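Long-range contacts in ferulic acid esterase, AmCE1/Fae1A (Anaeromyces mucronatus, PDB 5CXX), which binds ferulic acid and probably hydrolyses feruloyl esters, as a carbohydrate esterase family 1 enzyme of the alpha/beta-hydrolase fold: residues Y167-A178 / F205-I216; A180-D190 / V225-I235. All blocks are in the same frame, centred on the assembly; numbering follows the deposited sequence.

Contact 1: residues Y167-A178 / F205-I216; sequences YMRSDLIGYVGA and FRAEIQPIVSLI
Strands 175-178 and 213-216 pair in parallel inside the central sheet, and the chain leading into each strand packs against the other at their N-terminal ends. V176 N bonds V213 O at 2.9 Å. L215 N returns to V176 O, and A178 N goes on to L215 O at 2.8 Å. Before the pairing starts, G174 O takes I212 N at 2.7 Å and, weakly, V213 N. These are neighbouring strands of the alpha/beta-hydrolase sheet. Strand 150-155 flanks 175-179 on its other side, and strand 244-248 flanks 213-219. On the sheet face of V176 and S214, the Y167 ring lies at the end of helix 157-168. The edge of F205 points at the Y167 ring face in a T-shaped pair, planes at 77°. P211 CG sits over a face of the same ring, 4.2 Å from its centroid. The chi1 of S214 (171°) turns OG away from its own N, and S214 OG donates to Y167 OH at 2.8 Å. Y167 OH in turn donates to a water that bonds Q210 OE1. A leucine in place of Y167 would probably leave S214 OG and that water without their shared partner and take the ring face away from P211. On the sheet face of Y175 and V213, I212 CB lies over the Y175 ring, while V213 CG2 meets the ring edge at Y175 CD2, 3.6 Å away. F270 makes an edge-to-face pair with Y175.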
# COMPACT_ATOMS: atom_id res chain seq x y z
N TYR A 167 11.00 2.89 -1.31
CA TYR A 167 12.30 3.51 -1.07
C TYR A 167 13.35 2.93 -2.03
O TYR A 167 14.20 3.74 -2.53
CB TYR A 167 12.76 3.36 0.41
CG TYR A 167 12.12 4.47 1.22
CD1 TYR A 167 10.83 4.30 1.75
CD2 TYR A 167 12.80 5.68 1.44
CE1 TYR A 167 10.21 5.34 2.46
CE2 TYR A 167 12.19 6.75 2.14
CZ TYR A 167 10.90 6.54 2.66
OH TYR A 167 10.32 7.62 3.32
N MET A 168 13.29 1.64 -2.36
CA MET A 168 14.35 1.14 -3.25
C MET A 168 14.12 1.63 -4.68
O MET A 168 15.13 1.76 -5.42
CB MET A 168 14.42 -0.39 -3.27
CG MET A 168 14.84 -0.99 -1.87
SD MET A 168 16.45 -0.39 -1.18
CE MET A 168 15.97 1.03 -0.19
N ARG A 169 12.85 1.86 -5.04
CA ARG A 169 12.52 2.32 -6.40
C ARG A 169 11.63 3.56 -6.31
O ARG A 169 10.56 3.66 -6.97
CB ARG A 169 11.86 1.19 -7.21
CG ARG A 169 12.81 0.06 -7.63
CD ARG A 169 14.08 0.54 -8.42
NE ARG A 169 13.70 1.34 -9.61
CZ ARG A 169 13.55 0.81 -10.81
NH1 ARG A 169 13.64 -0.54 -11.02
NH2 ARG A 169 13.28 1.61 -11.87
N SER A 170 12.15 4.54 -5.57
CA SER A 170 11.47 5.82 -5.42
C SER A 170 11.40 6.56 -6.76
O SER A 170 10.62 7.50 -6.91
CB SER A 170 12.20 6.69 -4.39
OG SER A 170 13.53 6.98 -4.80
N ASP A 171 12.24 6.16 -7.71
CA ASP A 171 12.11 6.75 -9.06
C ASP A 171 10.80 6.39 -9.76
O ASP A 171 10.37 7.15 -10.66
CB ASP A 171 13.31 6.35 -9.94
CG ASP A 171 13.36 4.86 -10.26
OD1 ASP A 171 13.25 4.07 -9.31
OD2 ASP A 171 13.65 4.53 -11.41
N LEU A 172 10.17 5.25 -9.38
CA LEU A 172 8.90 4.83 -9.97
C LEU A 172 7.68 5.22 -9.14
O LEU A 172 6.57 5.38 -9.71
CB LEU A 172 8.94 3.28 -10.12
CG LEU A 172 10.05 2.76 -11.03
CD1 LEU A 172 9.79 1.24 -11.17
CD2 LEU A 172 10.09 3.36 -12.42
N ILE A 173 7.87 5.32 -7.81
CA ILE A 173 6.77 5.46 -6.86
C ILE A 173 6.85 6.84 -6.22
O ILE A 173 7.78 7.11 -5.44
CB ILE A 173 6.87 4.41 -5.74
CG1 ILE A 173 7.01 2.93 -6.25
CG2 ILE A 173 5.66 4.53 -4.81
CD1 ILE A 173 5.87 2.51 -7.19
N GLY A 174 5.87 7.69 -6.51
CA GLY A 174 5.88 9.07 -5.96
C GLY A 174 5.34 9.10 -4.52
O GLY A 174 5.74 9.95 -3.74
N TYR A 175 4.40 8.22 -4.15
CA TYR A 175 3.65 8.32 -2.89
C TYR A 175 3.66 6.95 -2.24
O TYR A 175 3.25 5.97 -2.91
CB TYR A 175 2.17 8.76 -3.13
CG TYR A 175 2.07 10.06 -3.88
CD1 TYR A 175 2.18 10.08 -5.29
CD2 TYR A 175 1.93 11.27 -3.19
CE1 TYR A 175 2.13 11.28 -5.95
CE2 TYR A 175 1.87 12.45 -3.87
CZ TYR A 175 1.97 12.46 -5.24
OH TYR A 175 1.87 13.76 -5.77
N VAL A 176 4.10 6.84 -0.99
CA VAL A 176 4.22 5.59 -0.28
C VAL A 176 3.41 5.64 1.00
O VAL A 176 3.59 6.56 1.79
CB VAL A 176 5.70 5.27 0.09
CG1 VAL A 176 5.84 3.86 0.71
CG2 VAL A 176 6.60 5.53 -1.12
N GLY A 177 2.55 4.64 1.23
CA GLY A 177 1.72 4.60 2.41
C GLY A 177 1.86 3.27 3.10
O GLY A 177 1.68 2.19 2.51
N ALA A 178 2.13 3.29 4.39
CA ALA A 178 2.41 2.05 5.10
C ALA A 178 1.54 2.00 6.34
O ALA A 178 1.81 2.74 7.31
CB ALA A 178 3.92 1.96 5.50
N PHE A 205 18.09 2.24 4.50
CA PHE A 205 16.63 2.47 4.39
C PHE A 205 16.44 3.97 4.08
O PHE A 205 16.21 4.80 4.98
CB PHE A 205 15.94 2.05 5.68
CG PHE A 205 14.44 2.00 5.61
CD1 PHE A 205 13.75 2.17 4.42
CD2 PHE A 205 13.75 1.74 6.77
CE1 PHE A 205 12.33 2.08 4.42
CE2 PHE A 205 12.34 1.63 6.79
CZ PHE A 205 11.64 1.84 5.59
N ARG A 206 16.63 4.32 2.82
CA ARG A 206 16.65 5.72 2.35
C ARG A 206 16.50 5.68 0.81
O ARG A 206 16.64 4.61 0.18
CB ARG A 206 17.94 6.45 2.78
CG ARG A 206 19.20 5.80 2.19
CD ARG A 206 20.44 6.62 2.44
NE ARG A 206 20.74 6.81 3.84
CZ ARG A 206 20.75 8.01 4.44
NH1 ARG A 206 20.40 9.11 3.76
NH2 ARG A 206 21.08 8.11 5.71
N ALA A 207 16.26 6.83 0.21
CA ALA A 207 16.08 6.93 -1.24
C ALA A 207 16.93 8.05 -1.73
O ALA A 207 17.07 9.05 -1.02
CB ALA A 207 14.66 7.23 -1.54
N GLU A 208 17.46 7.92 -2.93
CA GLU A 208 18.15 9.05 -3.49
C GLU A 208 17.09 10.11 -3.84
O GLU A 208 17.12 11.14 -3.15
CB GLU A 208 18.99 8.64 -4.68
CG GLU A 208 20.16 9.53 -4.88
CD GLU A 208 21.14 8.96 -5.86
OE1 GLU A 208 21.11 7.73 -6.10
OE2 GLU A 208 21.93 9.70 -6.42
N ILE A 209 16.17 9.87 -4.81
CA ILE A 209 15.03 10.81 -5.05
C ILE A 209 13.94 10.58 -4.02
O ILE A 209 13.48 9.44 -3.84
CB ILE A 209 14.47 10.76 -6.53
CG1 ILE A 209 13.28 11.77 -6.69
CG2 ILE A 209 14.07 9.36 -6.98
CD1 ILE A 209 12.95 12.05 -8.27
N GLN A 210 13.58 11.63 -3.26
CA GLN A 210 12.68 11.45 -2.10
C GLN A 210 11.26 11.14 -2.54
O GLN A 210 10.78 11.77 -3.49
CB GLN A 210 12.64 12.73 -1.24
CG GLN A 210 13.90 12.87 -0.38
CD GLN A 210 14.06 11.70 0.60
OE1 GLN A 210 13.35 11.63 1.61
NE2 GLN A 210 14.96 10.79 0.29
N PRO A 211 10.56 10.23 -1.83
CA PRO A 211 9.11 10.19 -2.06
C PRO A 211 8.48 11.56 -1.98
O PRO A 211 8.87 12.44 -1.15
CB PRO A 211 8.61 9.34 -0.88
CG PRO A 211 9.74 8.44 -0.54
CD PRO A 211 10.94 9.39 -0.68
N ILE A 212 7.48 11.82 -2.83
CA ILE A 212 6.72 13.05 -2.72
C ILE A 212 5.97 13.08 -1.37
O ILE A 212 5.90 14.10 -0.69
CB ILE A 212 5.73 13.20 -3.91
CG1 ILE A 212 6.54 13.14 -5.23
CG2 ILE A 212 4.89 14.49 -3.80
CD1 ILE A 212 5.65 13.02 -6.52
N VAL A 213 5.39 11.93 -1.01
CA VAL A 213 4.77 11.72 0.31
C VAL A 213 5.18 10.32 0.77
O VAL A 213 5.14 9.34 -0.02
CB VAL A 213 3.23 11.82 0.25
CG1 VAL A 213 2.64 11.48 1.62
CG2 VAL A 213 2.77 13.18 -0.20
N SER A 214 5.61 10.18 2.04
CA SER A 214 5.86 8.89 2.68
C SER A 214 5.07 8.95 3.96
O SER A 214 5.23 9.91 4.71
CB SER A 214 7.37 8.71 2.95
OG SER A 214 7.52 7.56 3.74
N LEU A 215 4.15 8.00 4.18
CA LEU A 215 3.29 8.09 5.37
C LEU A 215 3.26 6.76 6.03
O LEU A 215 3.04 5.75 5.35
CB LEU A 215 1.87 8.51 5.00
CG LEU A 215 0.80 8.61 6.11
CD1 LEU A 215 -0.26 9.68 5.76
CD2 LEU A 215 0.11 7.23 6.43
N ILE A 216 3.37 6.74 7.36
CA ILE A 216 3.35 5.50 8.12
C ILE A 216 2.41 5.71 9.30
O ILE A 216 2.47 6.76 9.97
CB ILE A 216 4.74 5.15 8.69
CG1 ILE A 216 5.76 5.02 7.60
CG2 ILE A 216 4.64 3.83 9.50
CD1 ILE A 216 7.20 4.78 8.18
O HOH W 1 11.28 10.06 2.61

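Contact 2: residues A180-D190 / V225-I235. With FER (3-(4-hydroxy-3-methoxyphenyl)-2-propenoic acid), chain D.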
# COMPACT_ATOMS: atom_id res chain seq x y z
N ALA A 180 0.54 0.12 9.46
CA ALA A 180 1.00 -0.93 10.39
C ALA A 180 1.97 -1.89 9.73
O ALA A 180 1.76 -3.12 9.77
CB ALA A 180 -0.19 -1.70 11.01
N PRO A 181 3.08 -1.39 9.19
CA PRO A 181 4.04 -2.28 8.50
C PRO A 181 4.70 -3.34 9.42
O PRO A 181 5.02 -3.13 10.58
CB PRO A 181 5.11 -1.30 7.96
CG PRO A 181 5.08 -0.10 8.93
CD PRO A 181 3.53 0.03 9.13
N ALA A 182 4.86 -4.52 8.81
CA ALA A 182 5.43 -5.69 9.47
C ALA A 182 6.94 -5.55 9.74
O ALA A 182 7.63 -4.81 9.00
CB ALA A 182 5.13 -6.94 8.56
N PRO A 183 7.46 -6.34 10.68
CA PRO A 183 8.92 -6.38 10.90
C PRO A 183 9.67 -6.91 9.70
O PRO A 183 9.11 -7.65 8.87
CB PRO A 183 9.10 -7.34 12.07
CG PRO A 183 7.79 -8.20 12.09
CD PRO A 183 6.72 -7.26 11.59
N GLY A 184 10.95 -6.56 9.65
CA GLY A 184 11.91 -7.20 8.76
C GLY A 184 12.33 -6.42 7.53
O GLY A 184 13.12 -6.96 6.70
N ILE A 185 11.86 -5.18 7.38
CA ILE A 185 12.47 -4.38 6.29
C ILE A 185 13.97 -4.30 6.61
O ILE A 185 14.83 -4.47 5.73
CB ILE A 185 11.92 -2.95 6.21
CG1 ILE A 185 10.44 -3.05 5.81
CG2 ILE A 185 12.72 -2.11 5.16
CD1 ILE A 185 9.78 -1.67 5.90
N THR A 186 14.25 -4.01 7.87
CA THR A 186 15.63 -3.90 8.40
C THR A 186 15.76 -5.00 9.49
O THR A 186 14.77 -5.68 9.82
CB THR A 186 15.84 -2.50 8.99
OG1 THR A 186 14.71 -2.22 9.81
CG2 THR A 186 15.88 -1.43 7.85
N PRO A 187 16.96 -5.25 10.02
CA PRO A 187 17.09 -6.37 10.96
C PRO A 187 16.24 -6.18 12.20
O PRO A 187 16.13 -5.07 12.77
CB PRO A 187 18.58 -6.36 11.32
CG PRO A 187 19.26 -5.70 10.12
CD PRO A 187 18.27 -4.63 9.74
N GLY A 188 15.73 -7.31 12.70
CA GLY A 188 14.89 -7.23 13.90
C GLY A 188 14.57 -8.62 14.42
O GLY A 188 15.05 -9.60 13.88
N GLU A 189 13.85 -8.68 15.54
CA GLU A 189 13.54 -9.97 16.18
C GLU A 189 12.13 -9.87 16.75
O GLU A 189 11.78 -8.84 17.30
CB GLU A 189 14.56 -10.31 17.31
CG GLU A 189 14.12 -11.51 18.10
CD GLU A 189 14.88 -12.77 17.75
OE1 GLU A 189 15.83 -12.67 16.93
OE2 GLU A 189 14.57 -13.84 18.33
N ASP A 190 11.29 -10.90 16.58
CA ASP A 190 9.97 -10.85 17.22
C ASP A 190 9.50 -12.23 17.63
O ASP A 190 10.18 -13.24 17.43
CB ASP A 190 8.92 -10.17 16.33
CG ASP A 190 8.36 -11.08 15.22
OD1 ASP A 190 8.94 -12.12 14.89
OD2 ASP A 190 7.35 -10.65 14.65
N VAL A 225 2.16 -6.41 14.86
CA VAL A 225 3.44 -5.83 14.45
C VAL A 225 4.06 -4.93 15.54
O VAL A 225 5.15 -4.45 15.34
CB VAL A 225 3.33 -5.02 13.11
CG1 VAL A 225 2.79 -5.96 11.95
CG2 VAL A 225 2.43 -3.75 13.22
N GLY A 226 3.35 -4.70 16.64
CA GLY A 226 3.95 -4.07 17.83
C GLY A 226 4.59 -2.73 17.55
O GLY A 226 3.94 -1.83 16.99
N GLN A 227 5.88 -2.67 17.87
CA GLN A 227 6.63 -1.41 17.77
C GLN A 227 7.41 -1.35 16.48
O GLN A 227 8.25 -0.41 16.32
CB GLN A 227 7.57 -1.30 18.95
CG GLN A 227 6.77 -1.20 20.25
CD GLN A 227 5.98 0.09 20.33
OE1 GLN A 227 6.57 1.17 20.31
NE2 GLN A 227 4.66 -0.01 20.42
N PHE A 228 7.18 -2.26 15.54
CA PHE A 228 7.98 -2.17 14.31
C PHE A 228 7.67 -0.95 13.47
O PHE A 228 8.63 -0.31 12.99
CB PHE A 228 7.87 -3.48 13.50
CG PHE A 228 8.74 -4.57 14.14
CD1 PHE A 228 10.12 -4.56 13.92
CD2 PHE A 228 8.21 -5.47 15.07
CE1 PHE A 228 10.96 -5.48 14.56
CE2 PHE A 228 9.06 -6.41 15.75
CZ PHE A 228 10.43 -6.43 15.46
N PRO A 229 6.42 -0.54 13.32
CA PRO A 229 6.20 0.70 12.55
C PRO A 229 6.91 1.89 13.19
O PRO A 229 7.53 2.69 12.49
CB PRO A 229 4.66 0.88 12.58
CG PRO A 229 4.16 -0.63 12.55
CD PRO A 229 5.17 -1.34 13.51
N LYS A 230 6.83 2.00 14.52
CA LYS A 230 7.57 3.06 15.19
C LYS A 230 9.09 2.96 14.92
O LYS A 230 9.77 3.99 14.75
CB LYS A 230 7.32 3.00 16.71
CG LYS A 230 7.95 4.18 17.47
CD LYS A 230 7.46 4.08 18.93
CE LYS A 230 8.07 5.22 19.77
NZ LYS A 230 7.67 5.10 21.22
N SER A 231 9.61 1.74 14.88
CA SER A 231 11.05 1.57 14.58
C SER A 231 11.38 2.11 13.19
O SER A 231 12.44 2.76 13.03
CB SER A 231 11.50 0.07 14.73
OG SER A 231 11.22 -0.72 13.58
N TYR A 232 10.50 1.91 12.22
CA TYR A 232 10.73 2.44 10.87
C TYR A 232 10.69 3.97 10.89
O TYR A 232 11.48 4.63 10.20
CB TYR A 232 9.71 1.87 9.91
CG TYR A 232 9.84 0.37 9.76
CD1 TYR A 232 11.05 -0.30 9.85
CD2 TYR A 232 8.70 -0.38 9.54
CE1 TYR A 232 11.15 -1.69 9.69
CE2 TYR A 232 8.78 -1.76 9.38
CZ TYR A 232 9.99 -2.41 9.47
OH TYR A 232 10.04 -3.80 9.27
N HIS A 233 9.71 4.53 11.61
CA HIS A 233 9.69 6.00 11.77
C HIS A 233 11.03 6.49 12.29
O HIS A 233 11.58 7.51 11.82
CB HIS A 233 8.52 6.39 12.70
CG HIS A 233 8.67 7.74 13.30
ND1 HIS A 233 8.68 8.90 12.54
CD2 HIS A 233 8.88 8.13 14.59
CE1 HIS A 233 8.86 9.93 13.35
NE2 HIS A 233 8.97 9.50 14.60
N GLU A 234 11.53 5.80 13.28
CA GLU A 234 12.78 6.24 13.90
C GLU A 234 13.99 6.14 12.95
O GLU A 234 14.83 7.02 12.93
CB GLU A 234 13.00 5.44 15.19
CG GLU A 234 11.98 5.91 16.24
CD GLU A 234 11.94 5.07 17.52
OE1 GLU A 234 11.15 5.40 18.43
OE2 GLU A 234 12.69 4.08 17.62
N ILE A 235 14.07 5.06 12.18
CA ILE A 235 15.17 4.87 11.26
C ILE A 235 15.09 5.91 10.13
O ILE A 235 16.07 6.53 9.84
CB ILE A 235 15.08 3.42 10.64
CG1 ILE A 235 15.41 2.39 11.73
CG2 ILE A 235 16.04 3.28 9.41
CD1 ILE A 235 14.85 0.94 11.44
C4 FER D . 6.10 -11.16 11.52
C5 FER D . 4.86 -10.86 12.16
C6 FER D . 3.81 -10.43 11.42
C3 FER D . 6.22 -10.91 10.14
C2 FER D . 5.17 -10.50 9.37
C1 FER D . 3.96 -10.24 10.00
C10 FER D . 7.61 -10.72 8.32
C7 FER D . 2.81 -9.81 9.16
C8 FER D . 1.53 -9.84 9.55
C9 FER D . 0.46 -9.37 8.56
O1 FER D . 0.73 -8.98 7.39
O2 FER D . -0.74 -9.41 8.93
O4 FER D . 7.22 -11.59 12.16
O3 FER D . 7.47 -11.19 9.66
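Y232 and F228 of helix 228-238 project onto loop 180-187 and strand 188-190, one wall of the ferulic acid pocket in this alpha/beta-hydrolase. Each ring turns a face to a different residue. P183 CB stands over the centre of the F228 ring, 3.4 Å from its centroid, a close CH-pi contact. E189 O lies at the edge of that ring, in its plane. I185 CD1 sits over one face of Y232, offset toward the rim, and F228 O lies over the opposite face. P181 CG and T186 OG1 meet the Y232 edge. With its CG anti to the carbonyl carbon (chi1 -64°), Y232 carries its hydroxyl out to the loop. There it bridges A182 and I185 and braces the chain between them. Y232 OH donates to A182 O at 2.6 Å, meeting a lone pair within the carbonyl plane, and accepts I185 N at 3.0 Å in a nearly straight bond. P181 CD packs on P229 CG at 3.5 Å. P181 O is buried here with no partner in the model. V225 CG2 packs on A180 CB, and V225 CG1 on A182 CB. V225 also touches S156 and H253, which with D222 are probably the catalytic triad. A182 and P183 turn toward the ligand: A182 CB lies 3.7 Å from FER C2. At the far end of the segment, the ligand phenol O4 donates to D190 OD2 at 2.7 Å.

How the contacts relate
Both contacts are largely buried, but contact 1 lies nearer the centre of the chain and contact 2 nearer the bound ligand. Their centres are about 17 Å apart. The segments alternate along the chain: strand 175-179 leads to the loop of contact 2, and strand 213-219 leads to helix 228-238. Contact 1 combines parallel backbone bonds with the packing of two tyrosines. Contact 2 has no strand pairing between its segments and relies on proline and aromatic side chains. F205 joins the two, its CE2 lying 3.8 Å from Y232 CD1 and its CD2 3.8 Å from I235 CG2. The exposed residues of contact 1 lie in the connections before its two strands, most of them before the second.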